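4-hydroxybutyrate CoA-transferase (Porphyromonas gingivalis, PDB 3D3U) probably transfers coenzyme A from an acyl-CoA to a carboxylic acid such as acetate or 4-hydroxybutyrate. Local coordinates at residues T26-G31 with I54-M59; N202-I207 with R226-H231; E155-M160 with E179-I184. All coordinates share one frame; numbering follows the deposited sequence.

Interaction 1: residues T26-G31 with I54-M59; sequences TKVVFG and ITVFHM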
ATOM      1  N   THR A  26     -11.952  -7.607 -24.779  1.00 20.84           N
ATOM      2  CA  THR A  26     -11.206  -6.459 -24.153  1.00 20.59           C
ATOM      3  C   THR A  26     -10.512  -6.866 -22.857  1.00 19.89           C
ATOM      4  O   THR A  26     -10.997  -7.747 -22.202  1.00 21.69           O
ATOM      5  CB  THR A  26     -12.120  -5.252 -23.898  1.00 19.97           C
ATOM      6  OG1 THR A  26     -13.409  -5.773 -23.678  1.00 22.62           O
ATOM      7  CG2 THR A  26     -12.377  -4.420 -25.213  1.00 23.49           C
ATOM      8  N   LYS A  27      -9.380  -6.256 -22.504  1.00 18.30           N
ATOM      9  CA  LYS A  27      -8.818  -6.340 -21.175  1.00 16.74           C
ATOM     10  C   LYS A  27      -9.041  -5.076 -20.369  1.00 16.46           C
ATOM     11  O   LYS A  27      -8.893  -3.987 -20.893  1.00 16.95           O
ATOM     12  CB  LYS A  27      -7.340  -6.438 -21.329  1.00 17.33           C
ATOM     13  CG  LYS A  27      -6.997  -7.499 -22.284  1.00 17.67           C
ATOM     14  CD  LYS A  27      -5.789  -7.137 -23.112  1.00 18.17           C
ATOM     15  CE  LYS A  27      -4.860  -8.364 -23.258  1.00 20.52           C
ATOM     16  NZ  LYS A  27      -5.559  -9.614 -23.695  1.00 22.18           N
ATOM     17  N   VAL A  28      -9.307  -5.185 -19.072  1.00 15.30           N
ATOM     18  CA  VAL A  28      -9.710  -4.035 -18.316  1.00 13.17           C
ATOM     19  C   VAL A  28      -8.898  -4.062 -17.103  1.00 13.67           C
ATOM     20  O   VAL A  28      -8.462  -5.151 -16.730  1.00 14.25           O
ATOM     21  CB  VAL A  28     -11.243  -4.112 -18.009  1.00 13.52           C
ATOM     22  CG1 VAL A  28     -11.897  -5.156 -18.867  1.00  9.64           C
ATOM     23  CG2 VAL A  28     -11.575  -4.322 -16.607  1.00 12.80           C
ATOM     24  N   VAL A  29      -8.694  -2.912 -16.456  1.00 13.68           N
ATOM     25  CA  VAL A  29      -7.945  -2.845 -15.183  1.00 13.42           C
ATOM     26  C   VAL A  29      -8.830  -2.107 -14.187  1.00 14.82           C
ATOM     27  O   VAL A  29      -9.416  -1.075 -14.526  1.00 14.92           O
ATOM     28  CB  VAL A  29      -6.523  -2.054 -15.375  1.00 14.04           C
ATOM     29  CG1 VAL A  29      -5.898  -1.646 -14.048  1.00 13.89           C
ATOM     30  CG2 VAL A  29      -5.455  -2.844 -16.183  1.00  9.61           C
ATOM     31  N   PHE A  30      -8.958  -2.576 -12.946  1.00 16.24           N
ATOM     32  CA  PHE A  30      -9.795  -1.804 -11.955  1.00 15.93           C
ATOM     33  C   PHE A  30      -8.929  -1.096 -10.997  1.00 17.61           C
ATOM     34  O   PHE A  30      -7.908  -1.631 -10.603  1.00 18.72           O
ATOM     35  CB  PHE A  30     -10.616  -2.715 -11.091  1.00 15.13           C
ATOM     36  CG  PHE A  30     -11.778  -3.410 -11.808  1.00 16.71           C
ATOM     37  CD1 PHE A  30     -12.549  -4.397 -11.108  1.00 13.37           C
ATOM     38  CD2 PHE A  30     -12.136  -3.071 -13.123  1.00 14.25           C
ATOM     39  CE1 PHE A  30     -13.589  -5.042 -11.671  1.00  7.85           C
ATOM     40  CE2 PHE A  30     -13.222  -3.685 -13.694  1.00 14.62           C
ATOM     41  CZ  PHE A  30     -13.952  -4.697 -12.972  1.00 15.33           C
ATOM     42  N   GLY A  31      -9.295   0.110 -10.581  1.00 20.63           N
ATOM     43  CA  GLY A  31      -8.435   0.925  -9.617  1.00 23.62           C
ATOM     44  C   GLY A  31      -8.504   0.151  -8.329  1.00 25.45           C
ATOM     45  O   GLY A  31      -9.393  -0.758  -8.194  1.00 25.70           O
ATOM     46  N   ILE A  54     -13.533 -11.174 -21.559  1.00 20.73           N
ATOM     47  CA  ILE A  54     -13.032 -10.029 -20.925  1.00 18.62           C
ATOM     48  C   ILE A  54     -12.007 -10.464 -19.888  1.00 18.10           C
ATOM     49  O   ILE A  54     -12.289 -11.330 -19.078  1.00 18.14           O
ATOM     50  CB  ILE A  54     -14.185  -9.269 -20.319  1.00 18.97           C
ATOM     51  CG1 ILE A  54     -15.409  -9.348 -21.237  1.00 18.42           C
ATOM     52  CG2 ILE A  54     -13.747  -7.898 -19.964  1.00 13.40           C
ATOM     53  CD1 ILE A  54     -15.293  -8.431 -22.372  1.00 24.43           C
ATOM     54  N   THR A  55     -10.828  -9.868 -19.905  1.00 16.66           N
ATOM     55  CA  THR A  55      -9.834 -10.140 -18.894  1.00 17.48           C
ATOM     56  C   THR A  55      -9.818  -9.007 -17.922  1.00 17.26           C
ATOM     57  O   THR A  55      -9.727  -7.859 -18.362  1.00 17.34           O
ATOM     58  CB  THR A  55      -8.456 -10.117 -19.536  1.00 18.10           C
ATOM     59  OG1 THR A  55      -8.421 -11.122 -20.507  1.00 19.09           O
ATOM     60  CG2 THR A  55      -7.416 -10.616 -18.596  1.00 18.79           C
ATOM     61  N   VAL A  56      -9.843  -9.274 -16.610  1.00 16.58           N
ATOM     62  CA  VAL A  56      -9.582  -8.130 -15.717  1.00 17.07           C
ATOM     63  C   VAL A  56      -8.323  -8.221 -14.902  1.00 16.61           C
ATOM     64  O   VAL A  56      -7.951  -9.294 -14.434  1.00 14.95           O
ATOM     65  CB  VAL A  56     -10.840  -7.556 -14.965  1.00 16.13           C
ATOM     66  CG1 VAL A  56     -11.698  -8.647 -14.573  1.00 18.18           C
ATOM     67  CG2 VAL A  56     -10.426  -6.768 -13.738  1.00 15.60           C
ATOM     68  N   PHE A  57      -7.613  -7.105 -14.818  1.00 17.83           N
ATOM     69  CA  PHE A  57      -6.481  -7.076 -13.915  1.00 20.29           C
ATOM     70  C   PHE A  57      -6.736  -6.167 -12.726  1.00 20.07           C
ATOM     71  O   PHE A  57      -7.343  -5.071 -12.841  1.00 21.59           O
ATOM     72  CB  PHE A  57      -5.101  -6.786 -14.592  1.00 20.84           C
ATOM     73  CG  PHE A  57      -4.020  -6.514 -13.579  1.00 22.77           C
ATOM     74  CD1 PHE A  57      -3.744  -5.201 -13.165  1.00 24.36           C
ATOM     75  CD2 PHE A  57      -3.387  -7.588 -12.919  1.00 27.03           C
ATOM     76  CE1 PHE A  57      -2.774  -4.927 -12.134  1.00 26.23           C
ATOM     77  CE2 PHE A  57      -2.443  -7.337 -11.885  1.00 28.83           C
ATOM     78  CZ  PHE A  57      -2.135  -5.972 -11.485  1.00 23.10           C
ATOM     79  N   HIS A  58      -6.313  -6.656 -11.587  1.00 20.79           N
ATOM     80  CA  HIS A  58      -6.304  -5.859 -10.329  1.00 23.07           C
ATOM     81  C   HIS A  58      -5.554  -6.575  -9.169  1.00 23.95           C
ATOM     82  O   HIS A  58      -4.882  -7.613  -9.389  1.00 24.70           O
ATOM     83  CB  HIS A  58      -7.720  -5.369  -9.911  1.00 22.43           C
ATOM     84  CG  HIS A  58      -8.598  -6.449  -9.369  1.00 20.20           C
ATOM     85  ND1 HIS A  58      -9.690  -6.941 -10.059  1.00 22.17           N
ATOM     86  CD2 HIS A  58      -8.536  -7.151  -8.214  1.00 16.24           C
ATOM     87  CE1 HIS A  58     -10.288  -7.888  -9.334  1.00 19.90           C
ATOM     88  NE2 HIS A  58      -9.604  -8.034  -8.212  1.00 18.72           N
ATOM     89  N   MET A  59      -5.656  -5.999  -7.968  1.00 24.79           N
ATOM     90  CA  MET A  59      -4.849  -6.384  -6.798  1.00 25.10           C
ATOM     91  C   MET A  59      -5.782  -6.378  -5.637  1.00 25.33           C
ATOM     92  O   MET A  59      -6.609  -7.209  -5.617  1.00 27.43           O
ATOM     93  CB  MET A  59      -3.661  -5.448  -6.618  1.00 23.90           C
ATOM     94  CG  MET A  59      -2.578  -5.757  -7.616  1.00 24.27           C
ATOM     95  SD  MET A  59      -1.267  -4.516  -7.612  1.00 27.42           S
ATOM     96  CE  MET A  59       0.057  -5.772  -7.541  1.00 24.67           C
TER

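Interaction 2: residues N202-I207 with R226-H231; sequences NCASLI and RALEGH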
ATOM      1  N   ASN A 202      10.262  -2.008  21.036  1.00 23.36           N
ATOM      2  CA  ASN A 202      11.647  -2.144  20.587  1.00 23.41           C
ATOM      3  C   ASN A 202      12.010  -1.339  19.326  1.00 23.35           C
ATOM      4  O   ASN A 202      13.174  -1.001  19.163  1.00 23.05           O
ATOM      5  CB  ASN A 202      12.007  -3.595  20.301  1.00 23.49           C
ATOM      6  CG  ASN A 202      12.031  -4.462  21.533  1.00 21.40           C
ATOM      7  OD1 ASN A 202      11.026  -4.989  21.967  1.00 18.80           O
ATOM      8  ND2 ASN A 202      13.231  -4.696  22.037  1.00 21.13           N
ATOM      9  N   CYS A 203      11.055  -1.093  18.418  1.00 23.39           N
ATOM     10  CA  CYS A 203      11.398  -0.380  17.162  1.00 23.87           C
ATOM     11  C   CYS A 203      11.751   1.064  17.451  1.00 24.29           C
ATOM     12  O   CYS A 203      12.723   1.611  16.868  1.00 24.09           O
ATOM     13  CB  CYS A 203      10.239  -0.317  16.203  1.00 24.26           C
ATOM     14  SG  CYS A 203       9.926  -1.908  15.509  1.00 23.35           S
ATOM     15  N   ALA A 204      10.955   1.627  18.377  1.00 22.34           N
ATOM     16  CA  ALA A 204      11.067   2.966  18.781  1.00 20.74           C
ATOM     17  C   ALA A 204      12.447   3.347  19.296  1.00 20.51           C
ATOM     18  O   ALA A 204      12.846   4.556  19.203  1.00 20.26           O
ATOM     19  CB  ALA A 204      10.029   3.231  19.784  1.00 21.04           C
ATOM     20  N   SER A 205      13.214   2.361  19.790  1.00 19.37           N
ATOM     21  CA  SER A 205      14.639   2.666  20.115  1.00 19.80           C
ATOM     22  C   SER A 205      15.571   2.861  18.941  1.00 18.45           C
ATOM     23  O   SER A 205      16.774   3.013  19.156  1.00 18.93           O
ATOM     24  CB  SER A 205      15.336   1.555  20.883  1.00 20.42           C
ATOM     25  OG  SER A 205      14.502   0.451  21.026  1.00 25.03           O
ATOM     26  N   LEU A 206      15.050   2.722  17.730  1.00 16.97           N
ATOM     27  CA  LEU A 206      15.801   2.878  16.493  1.00 15.70           C
ATOM     28  C   LEU A 206      15.371   4.149  15.819  1.00 15.61           C
ATOM     29  O   LEU A 206      15.987   4.644  14.895  1.00 16.34           O
ATOM     30  CB  LEU A 206      15.483   1.695  15.549  1.00 15.05           C
ATOM     31  CG  LEU A 206      15.779   0.294  16.115  1.00 10.48           C
ATOM     32  CD1 LEU A 206      15.687  -0.756  15.040  1.00  7.76           C
ATOM     33  CD2 LEU A 206      17.136   0.229  16.648  1.00  3.57           C
ATOM     34  N   ILE A 207      14.280   4.681  16.292  1.00 15.91           N
ATOM     35  CA  ILE A 207      13.657   5.764  15.596  1.00 16.57           C
ATOM     36  C   ILE A 207      13.967   7.024  16.382  1.00 17.83           C
ATOM     37  O   ILE A 207      13.900   7.012  17.650  1.00 17.84           O
ATOM     38  CB  ILE A 207      12.152   5.484  15.478  1.00 16.39           C
ATOM     39  CG1 ILE A 207      11.940   4.100  14.828  1.00 12.79           C
ATOM     40  CG2 ILE A 207      11.509   6.564  14.665  1.00 16.59           C
ATOM     41  CD1 ILE A 207      10.638   3.883  14.110  1.00  2.00           C
ATOM     42  N   ARG A 226       2.012   3.678  18.489  1.00 19.55           N
ATOM     43  CA  ARG A 226       1.794   3.765  19.949  1.00 20.11           C
ATOM     44  C   ARG A 226       3.096   4.018  20.677  1.00 22.20           C
ATOM     45  O   ARG A 226       3.175   4.959  21.466  1.00 24.87           O
ATOM     46  CB  ARG A 226       1.055   2.583  20.550  1.00 19.16           C
ATOM     47  CG  ARG A 226      -0.496   2.639  20.497  1.00 19.28           C
ATOM     48  CD  ARG A 226      -1.173   4.007  20.850  1.00 23.97           C
ATOM     49  NE  ARG A 226      -2.589   3.885  20.483  1.00 33.81           N
ATOM     50  CZ  ARG A 226      -3.591   4.810  20.564  1.00 37.52           C
ATOM     51  NH1 ARG A 226      -3.419   6.073  20.985  1.00 39.99           N
ATOM     52  NH2 ARG A 226      -4.810   4.429  20.201  1.00 37.40           N
ATOM     53  N   ALA A 227       4.156   3.246  20.390  1.00 23.51           N
ATOM     54  CA  ALA A 227       5.499   3.458  21.023  1.00 22.45           C
ATOM     55  C   ALA A 227       6.084   4.854  20.734  1.00 22.97           C
ATOM     56  O   ALA A 227       7.067   5.265  21.332  1.00 23.97           O
ATOM     57  CB  ALA A 227       6.487   2.335  20.570  1.00 21.79           C
ATOM     58  N   LEU A 228       5.541   5.608  19.791  1.00 22.94           N
ATOM     59  CA  LEU A 228       6.286   6.840  19.380  1.00 22.77           C
ATOM     60  C   LEU A 228       5.608   8.122  19.932  1.00 22.27           C
ATOM     61  O   LEU A 228       5.876   9.244  19.453  1.00 20.34           O
ATOM     62  CB  LEU A 228       6.435   6.884  17.830  1.00 21.55           C
ATOM     63  CG  LEU A 228       7.301   5.788  17.187  1.00 22.59           C
ATOM     64  CD1 LEU A 228       6.758   5.332  15.899  1.00 21.48           C
ATOM     65  CD2 LEU A 228       8.776   6.141  17.002  1.00 20.92           C
ATOM     66  N   GLU A 229       4.691   7.928  20.882  1.00 21.51           N
ATOM     67  CA  GLU A 229       3.953   9.050  21.397  1.00 23.44           C
ATOM     68  C   GLU A 229       4.849  10.059  22.169  1.00 22.58           C
ATOM     69  O   GLU A 229       4.486  11.230  22.271  1.00 23.33           O
ATOM     70  CB  GLU A 229       2.666   8.625  22.175  1.00 24.34           C
ATOM     71  CG  GLU A 229       1.712   7.695  21.403  1.00 25.41           C
ATOM     72  CD  GLU A 229       0.293   7.693  21.936  1.00 26.61           C
ATOM     73  OE1 GLU A 229      -0.645   7.139  21.258  1.00 32.26           O
ATOM     74  OE2 GLU A 229       0.103   8.299  22.999  1.00 30.14           O
ATOM     75  N   GLY A 230       6.043   9.638  22.613  1.00 21.83           N
ATOM     76  CA  GLY A 230       7.079  10.561  23.084  1.00 19.35           C
ATOM     77  C   GLY A 230       8.078  11.108  22.066  1.00 19.16           C
ATOM     78  O   GLY A 230       9.142  11.660  22.440  1.00 19.33           O
ATOM     79  N   HIS A 231       7.759  11.001  20.781  1.00 18.78           N
ATOM     80  CA  HIS A 231       8.620  11.527  19.715  1.00 18.20           C
ATOM     81  C   HIS A 231       8.094  12.842  19.202  1.00 18.51           C
ATOM     82  O   HIS A 231       6.955  13.208  19.465  1.00 18.76           O
ATOM     83  CB  HIS A 231       8.839  10.480  18.594  1.00 17.92           C
ATOM     84  CG  HIS A 231       9.755   9.346  19.005  1.00 19.93           C
ATOM     85  ND1 HIS A 231      11.050   9.230  18.552  1.00 18.47           N
ATOM     86  CD2 HIS A 231       9.587   8.331  19.903  1.00 21.96           C
ATOM     87  CE1 HIS A 231      11.635   8.204  19.151  1.00 16.66           C
ATOM     88  NE2 HIS A 231      10.772   7.641  19.971  1.00 13.36           N
TER

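Interaction 3: residues E155-M160 with E179-I184; sequences EVNKQM and EVDEPI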
ATOM      1  N   GLU A 155     -16.320   6.002 -11.858  1.00 19.73           N
ATOM      2  CA  GLU A 155     -17.517   6.119 -11.114  1.00 21.58           C
ATOM      3  C   GLU A 155     -17.287   7.357 -10.368  1.00 19.47           C
ATOM      4  O   GLU A 155     -16.359   7.485  -9.621  1.00 19.01           O
ATOM      5  CB  GLU A 155     -17.648   4.991 -10.099  1.00 22.03           C
ATOM      6  CG  GLU A 155     -17.900   3.582 -10.631  1.00 26.27           C
ATOM      7  CD  GLU A 155     -17.910   2.451  -9.519  1.00 30.22           C
ATOM      8  OE1 GLU A 155     -17.893   1.217  -9.924  1.00 42.45           O
ATOM      9  OE2 GLU A 155     -17.975   2.710  -8.248  1.00 37.34           O
ATOM     10  N   VAL A 156     -18.145   8.322 -10.548  1.00 21.02           N
ATOM     11  CA  VAL A 156     -18.007   9.593  -9.801  1.00 21.50           C
ATOM     12  C   VAL A 156     -18.671   9.581  -8.394  1.00 21.92           C
ATOM     13  O   VAL A 156     -19.892   9.557  -8.245  1.00 21.03           O
ATOM     14  CB  VAL A 156     -18.424  10.780 -10.661  1.00 21.55           C
ATOM     15  CG1 VAL A 156     -18.433  12.076  -9.803  1.00 22.51           C
ATOM     16  CG2 VAL A 156     -17.475  10.853 -11.855  1.00 16.93           C
ATOM     17  N   ASN A 157     -17.848   9.554  -7.364  1.00 22.59           N
ATOM     18  CA  ASN A 157     -18.426   9.293  -6.122  1.00 24.43           C
ATOM     19  C   ASN A 157     -18.477  10.539  -5.243  1.00 26.39           C
ATOM     20  O   ASN A 157     -17.436  11.210  -4.928  1.00 27.35           O
ATOM     21  CB  ASN A 157     -17.761   8.123  -5.479  1.00 24.46           C
ATOM     22  CG  ASN A 157     -18.581   7.557  -4.357  1.00 26.49           C
ATOM     23  OD1 ASN A 157     -19.521   8.224  -3.850  1.00 28.44           O
ATOM     24  ND2 ASN A 157     -18.217   6.351  -3.905  1.00 21.74           N
ATOM     25  N   LYS A 158     -19.735  10.884  -4.918  1.00 27.58           N
ATOM     26  CA  LYS A 158     -20.046  12.016  -4.021  1.00 28.93           C
ATOM     27  C   LYS A 158     -19.441  11.798  -2.629  1.00 28.37           C
ATOM     28  O   LYS A 158     -19.146  12.756  -1.949  1.00 27.48           O
ATOM     29  CB  LYS A 158     -21.552  12.404  -4.010  1.00 28.34           C
ATOM     30  CG  LYS A 158     -21.840  13.328  -5.232  1.00 30.85           C
ATOM     31  CD  LYS A 158     -23.175  14.153  -5.282  1.00 30.90           C
ATOM     32  CE  LYS A 158     -23.409  14.826  -6.708  1.00 31.70           C
ATOM     33  NZ  LYS A 158     -22.793  13.981  -7.846  1.00 35.55           N
ATOM     34  N   GLN A 159     -19.190  10.530  -2.266  1.00 28.17           N
ATOM     35  CA  GLN A 159     -18.530  10.184  -1.023  1.00 27.02           C
ATOM     36  C   GLN A 159     -16.974  10.102  -1.123  1.00 27.08           C
ATOM     37  O   GLN A 159     -16.292  10.166  -0.072  1.00 27.82           O
ATOM     38  CB  GLN A 159     -19.051   8.834  -0.531  1.00 27.34           C
ATOM     39  CG  GLN A 159     -19.576   8.796   0.884  1.00 27.80           C
ATOM     40  CD  GLN A 159     -21.052   8.762   0.820  1.00 33.22           C
ATOM     41  OE1 GLN A 159     -21.745   8.000   1.543  1.00 33.35           O
ATOM     42  NE2 GLN A 159     -21.584   9.558  -0.130  1.00 36.16           N
ATOM     43  N   MET A 160     -16.400   9.912  -2.322  1.00 25.88           N
ATOM     44  CA  MET A 160     -14.907   9.763  -2.447  1.00 25.34           C
ATOM     45  C   MET A 160     -14.276  11.073  -2.024  1.00 24.46           C
ATOM     46  O   MET A 160     -14.637  12.091  -2.591  1.00 26.22           O
ATOM     47  CB  MET A 160     -14.454   9.458  -3.902  1.00 24.93           C
ATOM     48  CG  MET A 160     -12.929   9.336  -4.035  1.00 24.68           C
ATOM     49  SD  MET A 160     -12.208   7.952  -3.012  1.00 23.44           S
ATOM     50  CE  MET A 160     -12.800   6.509  -3.798  1.00 19.19           C
ATOM     51  N   GLU A 179     -22.262   8.590 -12.295  1.00 24.72           N
ATOM     52  CA  GLU A 179     -22.381   9.318 -11.015  1.00 26.88           C
ATOM     53  C   GLU A 179     -22.948   8.443  -9.950  1.00 27.60           C
ATOM     54  O   GLU A 179     -24.013   7.925 -10.120  1.00 29.85           O
ATOM     55  CB  GLU A 179     -23.165  10.636 -11.018  1.00 25.33           C
ATOM     56  CG  GLU A 179     -24.013  10.984 -12.165  1.00 28.80           C
ATOM     57  CD  GLU A 179     -23.963  12.489 -12.293  1.00 35.59           C
ATOM     58  OE1 GLU A 179     -24.633  13.078 -13.170  1.00 38.57           O
ATOM     59  OE2 GLU A 179     -23.241  13.093 -11.470  1.00 34.98           O
ATOM     60  N   VAL A 180     -22.228   8.270  -8.852  1.00 27.94           N
ATOM     61  CA  VAL A 180     -22.850   7.678  -7.735  1.00 27.56           C
ATOM     62  C   VAL A 180     -22.557   8.280  -6.428  1.00 27.81           C
ATOM     63  O   VAL A 180     -21.837   9.264  -6.289  1.00 28.02           O
ATOM     64  CB  VAL A 180     -22.650   6.162  -7.697  1.00 28.96           C
ATOM     65  CG1 VAL A 180     -23.723   5.507  -8.681  1.00 30.60           C
ATOM     66  CG2 VAL A 180     -21.196   5.714  -7.954  1.00 23.93           C
ATOM     67  N   ASP A 181     -23.239   7.680  -5.488  1.00 28.30           N
ATOM     68  CA  ASP A 181     -23.182   8.009  -4.116  1.00 29.52           C
ATOM     69  C   ASP A 181     -23.327   6.770  -3.158  1.00 29.88           C
ATOM     70  O   ASP A 181     -24.326   5.982  -3.214  1.00 31.11           O
ATOM     71  CB  ASP A 181     -24.194   9.070  -3.814  1.00 29.39           C
ATOM     72  CG  ASP A 181     -23.988   9.594  -2.460  1.00 32.09           C
ATOM     73  OD1 ASP A 181     -23.198   8.939  -1.741  1.00 34.95           O
ATOM     74  OD2 ASP A 181     -24.525  10.613  -2.010  1.00 35.01           O
ATOM     75  N   GLU A 182     -22.277   6.564  -2.361  1.00 28.51           N
ATOM     76  CA  GLU A 182     -22.039   5.290  -1.687  1.00 29.19           C
ATOM     77  C   GLU A 182     -20.719   5.376  -0.887  1.00 27.43           C
ATOM     78  O   GLU A 182     -19.694   5.796  -1.421  1.00 27.31           O
ATOM     79  CB  GLU A 182     -22.121   4.067  -2.646  1.00 28.20           C
ATOM     80  CG  GLU A 182     -23.486   3.343  -2.677  1.00 33.60           C
ATOM     81  CD  GLU A 182     -23.453   1.756  -2.408  1.00 41.70           C
ATOM     82  OE1 GLU A 182     -22.493   0.964  -2.851  1.00 40.51           O
ATOM     83  OE2 GLU A 182     -24.461   1.248  -1.753  1.00 47.22           O
ATOM     84  N   PRO A 183     -20.765   4.980   0.394  1.00 26.93           N
ATOM     85  CA  PRO A 183     -19.654   5.190   1.348  1.00 26.06           C
ATOM     86  C   PRO A 183     -18.422   4.327   1.020  1.00 26.46           C
ATOM     87  O   PRO A 183     -18.522   3.164   0.628  1.00 27.59           O
ATOM     88  CB  PRO A 183     -20.244   4.723   2.668  1.00 26.28           C
ATOM     89  CG  PRO A 183     -21.289   3.674   2.285  1.00 25.49           C
ATOM     90  CD  PRO A 183     -21.881   4.215   1.010  1.00 26.25           C
ATOM     91  N   ILE A 184     -17.239   4.890   1.175  1.00 25.25           N
ATOM     92  CA  ILE A 184     -16.063   4.266   0.700  1.00 21.69           C
ATOM     93  C   ILE A 184     -15.778   3.099   1.606  1.00 21.73           C
ATOM     94  O   ILE A 184     -15.585   3.294   2.745  1.00 21.82           O
ATOM     95  CB  ILE A 184     -15.050   5.360   0.743  1.00 20.69           C
ATOM     96  CG1 ILE A 184     -15.401   6.334  -0.388  1.00 17.79           C
ATOM     97  CG2 ILE A 184     -13.621   4.811   0.737  1.00 21.71           C
ATOM     98  CD1 ILE A 184     -14.824   5.981  -1.754  1.00  8.23           C
TER

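Interaction 1: residues T26-G31 with I54-M59
The CG2 methyl of Val56 sits squarely over one face of the Phe30 ring, 3.9 Å from its centroid and only 1° off the ring normal, a CH-pi contact that reaches all six ring carbons about equally. In Val56, CG2 lies anti to the backbone N, and this directs the methyl at the aromatic face. The His58 imidazole runs almost parallel to the phenyl plane, 5° apart, yet is slid so far along that the two rings barely overlap, their centroids 5.8 Å apart. On the same side of the sheet Val28 brings its CG1 to 3.5 Å from Ile54 CG2 and its CG2 against Val56 CB, so branched aliphatic residues, well suited to strands, interlock with an aromatic one. The other side carries Lys27 beside Thr55 and Val29 beside Phe57, where Val29 CG2 meets the edge of the Phe57 ring near its plane at CD1. The side chains are carried by two neighbouring parallel strands joined by helix 38-46, a beta-alpha-beta unit of the six-stranded parallel sheet. Their backbones alternate as donor and acceptor: Thr55 N bonds to Thr26 O, Val28 N to Thr55 O at 2.8 Å, Phe57 N to Val28 O at 2.9 Å, and Phe30 N to Phe57 O. Both strands are interior, since strand 119-125 pairs with 27-30 and strand 76-79 flanks 54-57. Helix 106-110 lies against Val29 and Phe57 through Phe110, whereas His67 meets the Phe30 ring at a steep angle and Tyr141 OH hydrogen-bonds to Phe30 O.

Interaction 2: residues N202-I207 with R226-H231
With chi1 of -54°, Ile207 holds CG1 beside its backbone N and CG2 anti to it, which turns the CG2 branch toward Leu228; its CG2 then lies 3.6 Å from Leu228 CD2, the two side chains crossing at about a right angle. Leu228 CD2 is shared: it also sits over the centre of one face of the His231 ring, 3.7 Å above the plane, and approaches Ala204 CB at 4.2 Å. Small residues let the backbones draw close, as Ala204 CB and Ala227 CB touch at 3.7 Å. Here the C-terminal end of helix 194-204 and the residues following it meet the loop that leads from helix 219-226 to strand 235-237, so two helix exits are packed together beside the nine-stranded mixed sheet. That loop is folded by successive type I turns, Arg226 to Glu229, spanned by a salt bridge from Arg226 NH1 to Glu229 OE1, and Leu228 to His231, where His231 N bonds to Leu228 O. The His231 ring meets Ile207 O at its edge, the oxygen lying near the ring plane by CE1. Beyond, Ile207 reaches Val308 and Ile310 of strand 307-311, a greasy setting for a branched aliphatic side chain.

Interaction 3: residues E155-M160 with E179-I184
This is a parallel strand pairing at the margin of the six-stranded parallel sheet, where strand 151-157 lies beside the outermost strand 176-180 and both segments leave the sheet together. The ladder is short: Val180 N bonds to Val156 O at 2.7 Å, and Lys158 N bonds to Val180 O at 3.0 Å. At the end of its strand, Asn157 extends the pairing through its side chain. With CG anti to the backbone N (chi1 -163°), its amide swings over the departing chain: ND2 donates to Glu182 O at 2.9 Å, with that oxygen close to the amide plane, and OD1 accepts from Gln159 N, forming an Asx turn. Asparagine suits the place because one short, flat group can donate and accept at once, tying the turn to the neighbouring segment. Near the surface, Lys158 NZ makes a long salt bridge to Glu179 OE2, a carboxylate also held by Tyr7 OH and, through OE1, by Arg8. The buried carboxylate of Glu155 is bound by Arg39 and by Phe40 N, while Arg39 also pairs with Glu182. Apolar groups also meet: Glu155 CB approaches Val180 CG2, and Ile184 CG1 lies against Met160 CA. Gln159 lays its chain across the loop instead, with CB 3.2 Å from Glu182 O and CG 3.6 Å from Pro183 CA.

Interactions 1 and 3 belong to the same parallel sheet, and all four of their segments fall in the N-terminal family region. Strand 119-125 stands between them, pairing with 27-30 on one flank and with 151-157 on the other; their centres are about 20 Å apart and their nearest atoms about 8 Å. Arg39 of helix 38-46, the crossover of interaction 1, reaches Glu155 and Glu182 of interaction 3. Interaction 2 is remote, about 41 Å centre to centre from interaction 1 and about 38 Å from interaction 3, beside the second sheet, although helix 194-204 directly follows strand 176-180 in the elements along the chain. Interactions 1 and 2 lie on opposite sides of the chain's centre.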